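Local structure of protein argonaute (Marinitoga piezophila, 5I4A) at residues 134-138 against 549-553; 567-571 against 582-586; 147-151 against 236-240. The protein uses short guide RNAs with a 5'-hydroxyl end to bind complementary DNA or RNA targets and cleave them, possibly defending the cell against mobile genetic elements. One frame throughout, in Å; residues are numbered along the deposited sequence.

Contact 3 lies within the PAZ lobe and contact 1 joins that lobe to the PIWI domain; their centres are about 10 Å apart and they share a sheet, in which strands 127-140 and 143-156 run antiparallel, with Ser147 N 2.9 Å from Lys136 O. The loop that contact 1 brings to this sheet and the guide RNA also rests on contact 2, centre to centre about 13 Å, where Ile551 CD1 packs 3.6 Å from Ile570 CD1. The hairpin of contact 2 reaches nearest the active site, the Val582 side chain lying about 9 Å from that of Asp519, a probable manganese ligand. Contact 3 does not touch contact 2, the nearest atoms being about 7 Å apart.

Contact 1 (134-138 against 549-553); sequences KIKIH and TNINS. With nucleotides of chain B.
Lys136 and Asn550 bring the two backbones closest, CA to CA 6.5 Å, where strand 134-138 of linker L1 passes an irregular loop of the PIWI domain. The Asn550 side chain bridges that gap. Its CG stands opposite the backbone N (chi1 -158°), which directs the amide at the strand, and ND2 donates to Lys134 O over 2.9 Å. Lys134 O lies near the amide plane of Asn550, yet the donor sits above the carbonyl plane of Lys134, 58° out of it and away from a lone pair. ND2 also bonds Ser147 OG on strand 143-156, so two acceptors fix the rotation of the amide. Asn550 OD1 lies 3.4 Å from Lys134 CG, and the methylene CB of Asn550 lies 3.7 Å from Lys136 CG, the latter two side chains crossing at about a right angle. Further along, Ile551 covers one face of the His138 ring, its CD1 3.8 Å from the centroid, while His138 NE2 probably hydrogen-bonds Ser147 OG. Beyond the loop the lysines run on to the guide. The extended chain of Lys134 carries NZ to OP1 of C9 of chain B at 2.8 Å and also to OP1 of U10 of chain B. Lys136 bends at chi2 (-60°) to place NZ 2.8 Å from OP1 of A11 of chain B. With an alanine here in place of Asn550, Lys134 O and Ser147 OG would probably lose their shared donor, and the Lys134 chain the oxygen beside its CG. Asparagine suits the spot, its two N-H groups serving both acceptors from a short chain; two lysines passing alongside it meet three successive phosphates, which would favour holding the guide backbone in one path.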
loop_
_atom_site.group_PDB
_atom_site.type_symbol
_atom_site.label_atom_id
_atom_site.label_comp_id
_atom_site.label_asym_id
_atom_site.label_seq_id
_atom_site.Cartn_x
_atom_site.Cartn_y
_atom_site.Cartn_z
ATOM N N LYS A 134 -8.832 -1.373 -15.640
ATOM C CA LYS A 134 -8.060 -2.376 -14.922
ATOM C C LYS A 134 -8.972 -3.544 -14.573
ATOM O O LYS A 134 -10.065 -3.345 -14.031
ATOM C CB LYS A 134 -7.432 -1.794 -13.655
ATOM C CG LYS A 134 -6.775 -2.843 -12.779
ATOM C CD LYS A 134 -5.739 -2.240 -11.849
ATOM C CE LYS A 134 -5.151 -3.309 -10.940
ATOM N NZ LYS A 134 -3.922 -2.847 -10.246
ATOM N N ILE A 135 -8.515 -4.756 -14.877
ATOM C CA ILE A 135 -9.338 -5.956 -14.816
ATOM C C ILE A 135 -8.686 -6.950 -13.864
ATOM O O ILE A 135 -7.478 -7.197 -13.952
ATOM C CB ILE A 135 -9.517 -6.579 -16.214
ATOM C CG1 ILE A 135 -9.930 -5.512 -17.231
ATOM C CG2 ILE A 135 -10.549 -7.670 -16.172
ATOM C CD1 ILE A 135 -11.333 -4.993 -17.041
ATOM N N LYS A 136 -9.484 -7.522 -12.964
ATOM C CA LYS A 136 -9.012 -8.538 -12.034
ATOM C C LYS A 136 -10.060 -9.636 -11.908
ATOM O O LYS A 136 -11.251 -9.408 -12.126
ATOM C CB LYS A 136 -8.704 -7.941 -10.654
ATOM C CG LYS A 136 -7.453 -7.078 -10.625
ATOM C CD LYS A 136 -6.235 -7.886 -11.030
ATOM C CE LYS A 136 -4.950 -7.126 -10.764
ATOM N NZ LYS A 136 -3.781 -8.048 -10.723
ATOM N N ILE A 137 -9.599 -10.832 -11.550
ATOM C CA ILE A 137 -10.439 -12.022 -11.459
ATOM C C ILE A 137 -10.629 -12.370 -9.989
ATOM O O ILE A 137 -9.658 -12.414 -9.225
ATOM C CB ILE A 137 -9.823 -13.204 -12.229
ATOM C CG1 ILE A 137 -9.770 -12.895 -13.726
ATOM C CG2 ILE A 137 -10.601 -14.485 -11.968
ATOM C CD1 ILE A 137 -9.103 -13.978 -14.545
ATOM N N HIS A 138 -11.876 -12.628 -9.600
ATOM C CA HIS A 138 -12.222 -12.887 -8.212
ATOM C C HIS A 138 -13.038 -14.166 -8.111
ATOM O O HIS A 138 -13.915 -14.422 -8.942
ATOM C CB HIS A 138 -13.001 -11.712 -7.619
ATOM C CG HIS A 138 -12.359 -10.386 -7.871
ATOM N ND1 HIS A 138 -11.377 -9.867 -7.056
ATOM C CD2 HIS A 138 -12.545 -9.479 -8.861
ATOM C CE1 HIS A 138 -10.992 -8.694 -7.526
ATOM N NE2 HIS A 138 -11.683 -8.437 -8.621
ATOM N N THR A 549 -7.166 -3.976 -3.736
ATOM C CA THR A 549 -8.303 -4.649 -4.349
ATOM C C THR A 549 -8.893 -3.783 -5.456
ATOM O O THR A 549 -8.929 -2.550 -5.358
ATOM C CB THR A 549 -9.375 -4.992 -3.311
ATOM O OG1 THR A 549 -10.420 -5.749 -3.935
ATOM C CG2 THR A 549 -9.974 -3.740 -2.711
ATOM N N ASN A 550 -9.333 -4.438 -6.525
ATOM C CA ASN A 550 -9.890 -3.767 -7.691
ATOM C C ASN A 550 -11.404 -3.610 -7.611
ATOM O O ASN A 550 -12.001 -2.995 -8.501
ATOM C CB ASN A 550 -9.518 -4.546 -8.958
ATOM C CG ASN A 550 -9.574 -3.695 -10.205
ATOM O OD1 ASN A 550 -9.011 -2.604 -10.249
ATOM N ND2 ASN A 550 -10.262 -4.187 -11.229
ATOM N N ILE A 551 -12.034 -4.147 -6.572
ATOM C CA ILE A 551 -13.484 -4.074 -6.429
ATOM C C ILE A 551 -13.858 -2.707 -5.876
ATOM O O ILE A 551 -13.358 -2.289 -4.824
ATOM C CB ILE A 551 -13.996 -5.201 -5.521
ATOM C CG1 ILE A 551 -13.644 -6.562 -6.126
ATOM C CG2 ILE A 551 -15.498 -5.064 -5.294
ATOM C CD1 ILE A 551 -13.814 -7.726 -5.172
ATOM N N ASN A 552 -14.740 -2.007 -6.579
ATOM C CA ASN A 552 -15.081 -0.645 -6.196
ATOM C C ASN A 552 -16.486 -0.337 -6.704
ATOM O O ASN A 552 -17.250 -1.246 -7.044
ATOM C CB ASN A 552 -14.016 0.330 -6.726
ATOM C CG ASN A 552 -13.741 1.465 -5.766
ATOM O OD1 ASN A 552 -14.644 1.943 -5.080
ATOM N ND2 ASN A 552 -12.488 1.896 -5.703
ATOM N N SER A 553 -16.823 0.950 -6.763
ATOM C CA SER A 553 -18.172 1.385 -7.099
ATOM C C SER A 553 -18.169 2.886 -7.335
ATOM O O SER A 553 -17.298 3.608 -6.841
ATOM C CB SER A 553 -19.161 1.036 -5.986
ATOM O OG SER A 553 -20.382 1.737 -6.155
ATOM P P C B 9 -1.091 -0.386 -10.629
ATOM O OP1 C B 9 -2.492 -0.595 -11.071
ATOM O OP2 C B 9 -0.747 0.820 -9.834
ATOM O "O5'" C B 9 -0.634 -1.675 -9.811
ATOM C "C5'" C B 9 -0.857 -2.978 -10.330
ATOM C "C4'" C B 9 0.382 -3.833 -10.261
ATOM O "O4'" C B 9 1.558 -3.000 -10.420
ATOM C "C3'" C B 9 0.618 -4.565 -8.948
ATOM O "O3'" C B 9 -0.118 -5.775 -8.855
ATOM C "C2'" C B 9 2.126 -4.777 -8.953
ATOM O "O2'" C B 9 2.474 -5.867 -9.792
ATOM C "C1'" C B 9 2.610 -3.488 -9.616
ATOM P P U B 10 -1.470 -5.851 -7.987
ATOM O OP1 U B 10 -2.495 -5.060 -8.708
ATOM O OP2 U B 10 -1.110 -5.466 -6.601
ATOM O "O5'" U B 10 -1.865 -7.391 -8.047
ATOM O "O3'" U B 10 -3.294 -11.585 -7.995
ATOM P P A B 11 -3.816 -12.013 -9.452
ATOM O OP1 A B 11 -3.662 -10.847 -10.356
ATOM O OP2 A B 11 -5.143 -12.661 -9.297
ATOM O "O5'" A B 11 -2.768 -13.112 -9.925
ATOM C "C5'" A B 11 -2.842 -14.449 -9.457
ATOM C "C4'" A B 11 -2.054 -15.366 -10.351
ATOM O "O4'" A B 11 -2.726 -15.462 -11.635
ATOM C "C3'" A B 11 -0.653 -14.870 -10.682
ATOM O "O3'" A B 11 0.328 -15.209 -9.708
ATOM C "C2'" A B 11 -0.395 -15.457 -12.065
ATOM O "O2'" A B 11 0.006 -16.818 -11.990
ATOM C "C1'" A B 11 -1.786 -15.394 -12.684
ATOM N N9 A B 11 -2.000 -14.130 -13.410
ATOM C C8 A B 11 -2.426 -12.910 -12.933
ATOM N N7 A B 11 -2.513 -11.984 -13.859
ATOM C C5 A B 11 -2.116 -12.649 -15.018
ATOM C C6 A B 11 -1.983 -12.246 -16.357
ATOM N N6 A B 11 -2.249 -11.006 -16.793
ATOM N N1 A B 11 -1.564 -13.169 -17.246
ATOM C C2 A B 11 -1.295 -14.414 -16.832
ATOM N N3 A B 11 -1.379 -14.912 -15.604
ATOM C C4 A B 11 -1.798 -13.966 -14.747
#

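Contact 2 (567-571 against 582-586); sequences NTYIY and VEVKI
Val582 sits over one face of the Tyr571 ring, its CB 3.7 Å from the centroid and toward the rim. Tyr571 takes the less common chi1 of 74°, with CG between the backbone N and the carbonyl carbon, which lays the ring back across the neighbouring strand; Val584 CG2 then meets the ring edge, 3.8 Å from Tyr571 CD2. A beta-branched valine suits such a place, its two branches setting a compact hydrocarbon surface over part of the face. On the reverse face of the sheet Ile570 CG1 rests 3.6 Å from Glu583 CG, while Glu583 OE2 hydrogen-bonds Thr549 OG1 of the 549-553 loop. Main-chain bonds underlie these pairs, two between Tyr571 and Val582 and two between Tyr569 and Val584, where Val584 N lies 2.7 Å from Tyr569 O. At the far end Asn567 ND2 reaches Ile586 O, on a lone pair and 2.9 Å away. Outside the hairpin, Tyr571 meets Tyr603 edge to face, while strand 539-546 flanks strand 582-589 in the RNase H-fold sheet of the PIWI domain. A bond from Tyr571 OH to Lys618 O, added to these neighbours, probably limits movement of the ring and ties the hairpin to the loop holding Lys618.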
loop_
_atom_site.group_PDB
_atom_site.type_symbol
_atom_site.label_atom_id
_atom_site.label_comp_id
_atom_site.label_asym_id
_atom_site.label_seq_id
_atom_site.Cartn_x
_atom_site.Cartn_y
_atom_site.Cartn_z
ATOM N N ASN A 567 -16.301 -15.833 3.736
ATOM C CA ASN A 567 -14.955 -15.655 4.267
ATOM C C ASN A 567 -14.225 -14.456 3.676
ATOM O O ASN A 567 -13.035 -14.276 3.956
ATOM C CB ASN A 567 -14.129 -16.924 4.040
ATOM C CG ASN A 567 -14.445 -18.014 5.044
ATOM O OD1 ASN A 567 -15.533 -18.592 5.030
ATOM N ND2 ASN A 567 -13.490 -18.306 5.919
ATOM N N THR A 568 -14.891 -13.628 2.874
ATOM C CA THR A 568 -14.223 -12.539 2.169
ATOM C C THR A 568 -15.021 -11.256 2.338
ATOM O O THR A 568 -16.202 -11.204 1.977
ATOM C CB THR A 568 -14.051 -12.873 0.685
ATOM O OG1 THR A 568 -13.719 -14.260 0.552
ATOM C CG2 THR A 568 -12.926 -12.047 0.084
ATOM N N TYR A 569 -14.372 -10.225 2.876
ATOM C CA TYR A 569 -14.978 -8.915 3.064
ATOM C C TYR A 569 -14.089 -7.844 2.448
ATOM O O TYR A 569 -12.907 -8.065 2.173
ATOM C CB TYR A 569 -15.197 -8.588 4.550
ATOM C CG TYR A 569 -16.256 -9.414 5.247
ATOM C CD1 TYR A 569 -16.048 -10.758 5.518
ATOM C CD2 TYR A 569 -17.453 -8.840 5.659
ATOM C CE1 TYR A 569 -17.006 -11.513 6.163
ATOM C CE2 TYR A 569 -18.419 -9.589 6.309
ATOM C CZ TYR A 569 -18.188 -10.924 6.558
ATOM O OH TYR A 569 -19.144 -11.673 7.204
ATOM N N ILE A 570 -14.678 -6.670 2.239
ATOM C CA ILE A 570 -13.958 -5.484 1.794
ATOM C C ILE A 570 -14.398 -4.320 2.659
ATOM O O ILE A 570 -15.600 -4.077 2.810
ATOM C CB ILE A 570 -14.222 -5.154 0.313
ATOM C CG1 ILE A 570 -13.958 -6.360 -0.575
ATOM C CG2 ILE A 570 -13.362 -3.980 -0.137
ATOM C CD1 ILE A 570 -14.232 -6.080 -2.026
ATOM N N TYR A 571 -13.438 -3.596 3.222
ATOM C CA TYR A 571 -13.744 -2.336 3.877
ATOM C C TYR A 571 -13.092 -1.194 3.111
ATOM O O TYR A 571 -12.039 -1.357 2.484
ATOM C CB TYR A 571 -13.312 -2.331 5.352
ATOM C CG TYR A 571 -11.827 -2.220 5.628
ATOM C CD1 TYR A 571 -11.188 -0.984 5.625
ATOM C CD2 TYR A 571 -11.075 -3.343 5.944
ATOM C CE1 TYR A 571 -9.835 -0.875 5.893
ATOM C CE2 TYR A 571 -9.722 -3.242 6.218
ATOM C CZ TYR A 571 -9.107 -2.007 6.190
ATOM O OH TYR A 571 -7.762 -1.901 6.460
ATOM N N VAL A 582 -9.967 -2.223 0.804
ATOM C CA VAL A 582 -9.034 -3.155 1.424
ATOM C C VAL A 582 -9.753 -4.484 1.591
ATOM O O VAL A 582 -10.746 -4.568 2.325
ATOM C CB VAL A 582 -8.514 -2.647 2.780
ATOM C CG1 VAL A 582 -7.651 -3.705 3.436
ATOM C CG2 VAL A 582 -7.733 -1.355 2.602
ATOM N N GLU A 583 -9.262 -5.513 0.910
ATOM C CA GLU A 583 -9.869 -6.836 0.961
ATOM C C GLU A 583 -9.350 -7.615 2.160
ATOM O O GLU A 583 -8.157 -7.581 2.469
ATOM C CB GLU A 583 -9.583 -7.612 -0.324
ATOM C CG GLU A 583 -10.821 -7.982 -1.107
ATOM C CD GLU A 583 -10.509 -8.834 -2.316
ATOM O OE1 GLU A 583 -10.379 -10.066 -2.156
ATOM O OE2 GLU A 583 -10.385 -8.269 -3.426
ATOM N N VAL A 584 -10.256 -8.317 2.832
ATOM C CA VAL A 584 -9.938 -9.111 4.012
ATOM C C VAL A 584 -10.511 -10.506 3.797
ATOM O O VAL A 584 -11.725 -10.657 3.615
ATOM C CB VAL A 584 -10.507 -8.484 5.297
ATOM C CG1 VAL A 584 -9.985 -9.206 6.519
ATOM C CG2 VAL A 584 -10.176 -7.000 5.368
ATOM N N LYS A 585 -9.646 -11.519 3.817
ATOM C CA LYS A 585 -10.054 -12.898 3.570
ATOM C C LYS A 585 -9.610 -13.773 4.732
ATOM O O LYS A 585 -8.410 -13.904 4.986
ATOM C CB LYS A 585 -9.463 -13.425 2.260
ATOM C CG LYS A 585 -9.789 -14.887 1.990
ATOM C CD LYS A 585 -9.037 -15.430 0.788
ATOM C CE LYS A 585 -9.489 -16.839 0.473
ATOM N NZ LYS A 585 -9.532 -17.687 1.702
ATOM N N ILE A 586 -10.572 -14.387 5.418
ATOM C CA ILE A 586 -10.277 -15.308 6.516
ATOM C C ILE A 586 -9.858 -16.638 5.896
ATOM O O ILE A 586 -10.703 -17.447 5.513
ATOM C CB ILE A 586 -11.471 -15.477 7.458
ATOM C CG1 ILE A 586 -12.054 -14.115 7.843
ATOM C CG2 ILE A 586 -11.051 -16.242 8.707
ATOM C CD1 ILE A 586 -11.131 -13.273 8.697
#

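Contact 3 (147-151 against 236-240)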
loop_
_atom_site.group_PDB
_atom_site.type_symbol
_atom_site.label_atom_id
_atom_site.label_comp_id
_atom_site.label_asym_id
_atom_site.label_seq_id
_atom_site.Cartn_x
_atom_site.Cartn_y
_atom_site.Cartn_z
ATOM N N SER A 147 -13.750 -7.935 -11.955
ATOM C CA SER A 147 -13.874 -6.533 -11.588
ATOM C C SER A 147 -13.316 -5.675 -12.716
ATOM O O SER A 147 -12.245 -5.966 -13.257
ATOM C CB SER A 147 -13.161 -6.226 -10.268
ATOM O OG SER A 147 -11.811 -6.658 -10.277
ATOM N N ILE A 148 -14.064 -4.639 -13.082
ATOM C CA ILE A 148 -13.710 -3.742 -14.174
ATOM C C ILE A 148 -13.669 -2.342 -13.582
ATOM O O ILE A 148 -14.718 -1.738 -13.322
ATOM C CB ILE A 148 -14.702 -3.820 -15.338
ATOM C CG1 ILE A 148 -14.806 -5.254 -15.869
ATOM C CG2 ILE A 148 -14.283 -2.882 -16.456
ATOM C CD1 ILE A 148 -15.795 -5.406 -17.019
ATOM N N LEU A 149 -12.463 -1.820 -13.362
ATOM C CA LEU A 149 -12.303 -0.513 -12.748
ATOM C C LEU A 149 -11.963 0.512 -13.817
ATOM O O LEU A 149 -10.829 0.512 -14.324
ATOM C CB LEU A 149 -11.209 -0.547 -11.686
ATOM C CG LEU A 149 -10.974 0.794 -10.988
ATOM C CD1 LEU A 149 -12.130 1.104 -10.052
ATOM C CD2 LEU A 149 -9.649 0.798 -10.243
ATOM N N PRO A 150 -12.890 1.385 -14.201
ATOM C CA PRO A 150 -12.527 2.486 -15.095
ATOM C C PRO A 150 -11.549 3.430 -14.413
ATOM O O PRO A 150 -11.676 3.740 -13.226
ATOM C CB PRO A 150 -13.870 3.166 -15.385
ATOM C CG PRO A 150 -14.760 2.758 -14.258
ATOM C CD PRO A 150 -14.327 1.376 -13.887
ATOM N N LYS A 151 -10.554 3.870 -15.174
ATOM C CA LYS A 151 -9.575 4.839 -14.695
ATOM C C LYS A 151 -9.017 5.573 -15.909
ATOM O O LYS A 151 -9.571 5.493 -17.011
ATOM C CB LYS A 151 -8.478 4.159 -13.867
ATOM C CG LYS A 151 -7.492 3.334 -14.681
ATOM C CD LYS A 151 -6.212 3.060 -13.905
ATOM C CE LYS A 151 -6.392 1.936 -12.901
ATOM N NZ LYS A 151 -5.077 1.436 -12.412
ATOM N N GLY A 236 -17.170 6.151 -17.310
ATOM C CA GLY A 236 -16.399 4.945 -17.570
ATOM C C GLY A 236 -17.093 3.694 -17.070
ATOM O O GLY A 236 -17.107 2.667 -17.754
ATOM N N PHE A 237 -17.671 3.758 -15.865
ATOM C CA PHE A 237 -18.499 2.654 -15.385
ATOM C C PHE A 237 -19.668 2.401 -16.328
ATOM O O PHE A 237 -20.038 1.248 -16.577
ATOM C CB PHE A 237 -19.017 2.942 -13.974
ATOM C CG PHE A 237 -18.021 2.663 -12.877
ATOM C CD1 PHE A 237 -17.704 1.360 -12.524
ATOM C CD2 PHE A 237 -17.430 3.704 -12.177
ATOM C CE1 PHE A 237 -16.800 1.101 -11.508
ATOM C CE2 PHE A 237 -16.524 3.450 -11.161
ATOM C CZ PHE A 237 -16.208 2.148 -10.827
ATOM N N LYS A 238 -20.256 3.472 -16.870
ATOM C CA LYS A 238 -21.418 3.355 -17.741
ATOM C C LYS A 238 -21.049 3.020 -19.184
ATOM O O LYS A 238 -21.887 2.476 -19.911
ATOM C CB LYS A 238 -22.238 4.650 -17.690
ATOM C CG LYS A 238 -23.514 4.622 -18.519
ATOM C CD LYS A 238 -24.650 5.379 -17.855
ATOM C CE LYS A 238 -25.933 5.239 -18.660
ATOM N NZ LYS A 238 -27.069 4.781 -17.813
ATOM N N LYS A 239 -19.824 3.316 -19.614
ATOM C CA LYS A 239 -19.389 2.943 -20.956
ATOM C C LYS A 239 -18.933 1.492 -21.055
ATOM O O LYS A 239 -18.582 1.049 -22.151
ATOM C CB LYS A 239 -18.257 3.862 -21.423
ATOM C CG LYS A 239 -18.716 5.056 -22.247
ATOM C CD LYS A 239 -17.575 6.038 -22.466
ATOM C CE LYS A 239 -17.289 6.243 -23.942
ATOM N NZ LYS A 239 -16.026 7.004 -24.145
ATOM N N ILE A 240 -18.936 0.751 -19.943
ATOM C CA ILE A 240 -18.425 -0.623 -19.960
ATOM C C ILE A 240 -19.139 -1.504 -20.978
ATOM O O ILE A 240 -18.451 -2.184 -21.761
ATOM C CB ILE A 240 -18.464 -1.217 -18.541
ATOM C CG1 ILE A 240 -17.455 -0.512 -17.635
ATOM C CG2 ILE A 240 -18.202 -2.717 -18.580
ATOM C CD1 ILE A 240 -17.410 -1.068 -16.228
#
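Phe237 turns its CG opposite the carbonyl carbon (chi1 -81°), bringing the ring to Pro150, and Ile148 and Ile240 both hold CG1 opposite the carbonyl carbon and CG2 opposite the backbone N; Ile148 CG2 is thereby turned to Ile240 CD1, and the two chains cross obliquely. Pro150 CG stands almost directly above the middle of the Phe237 ring, 3.4 Å from the centroid and only 7° off the normal, a CH-pi contact in which the puckered, rigid proline ring presents CG to the aromatic face. Beside it Pro150 CD lies 3.4 Å from Phe237 CE1. Ile148 CG2 meets Ile240 CD1 at 3.6 Å, two branched side chains filling the space next to the ring pair. The contact joins the two linkers of the Argonaute PAZ lobe: strand 143-156 of L1, part of the long antiparallel sheet with strand 127-140, lies against helix 234-238 of L2 and the start of helix 240-243. Gly236 lets the helix come this near, since a CB on it would fall 2.7 Å from Pro150 CB, too short for two carbons; as it is, Pro150 CB lies 3.7 Å from Gly236 C. No hydrogen bond spans the two segments, which are held by apolar side chains. Polar ties begin just outside, where Gly236 O accepts from Tyr133 OH on strand 127-140, and Lys239 NZ forms a salt bridge with Glu117 on strand 111-120.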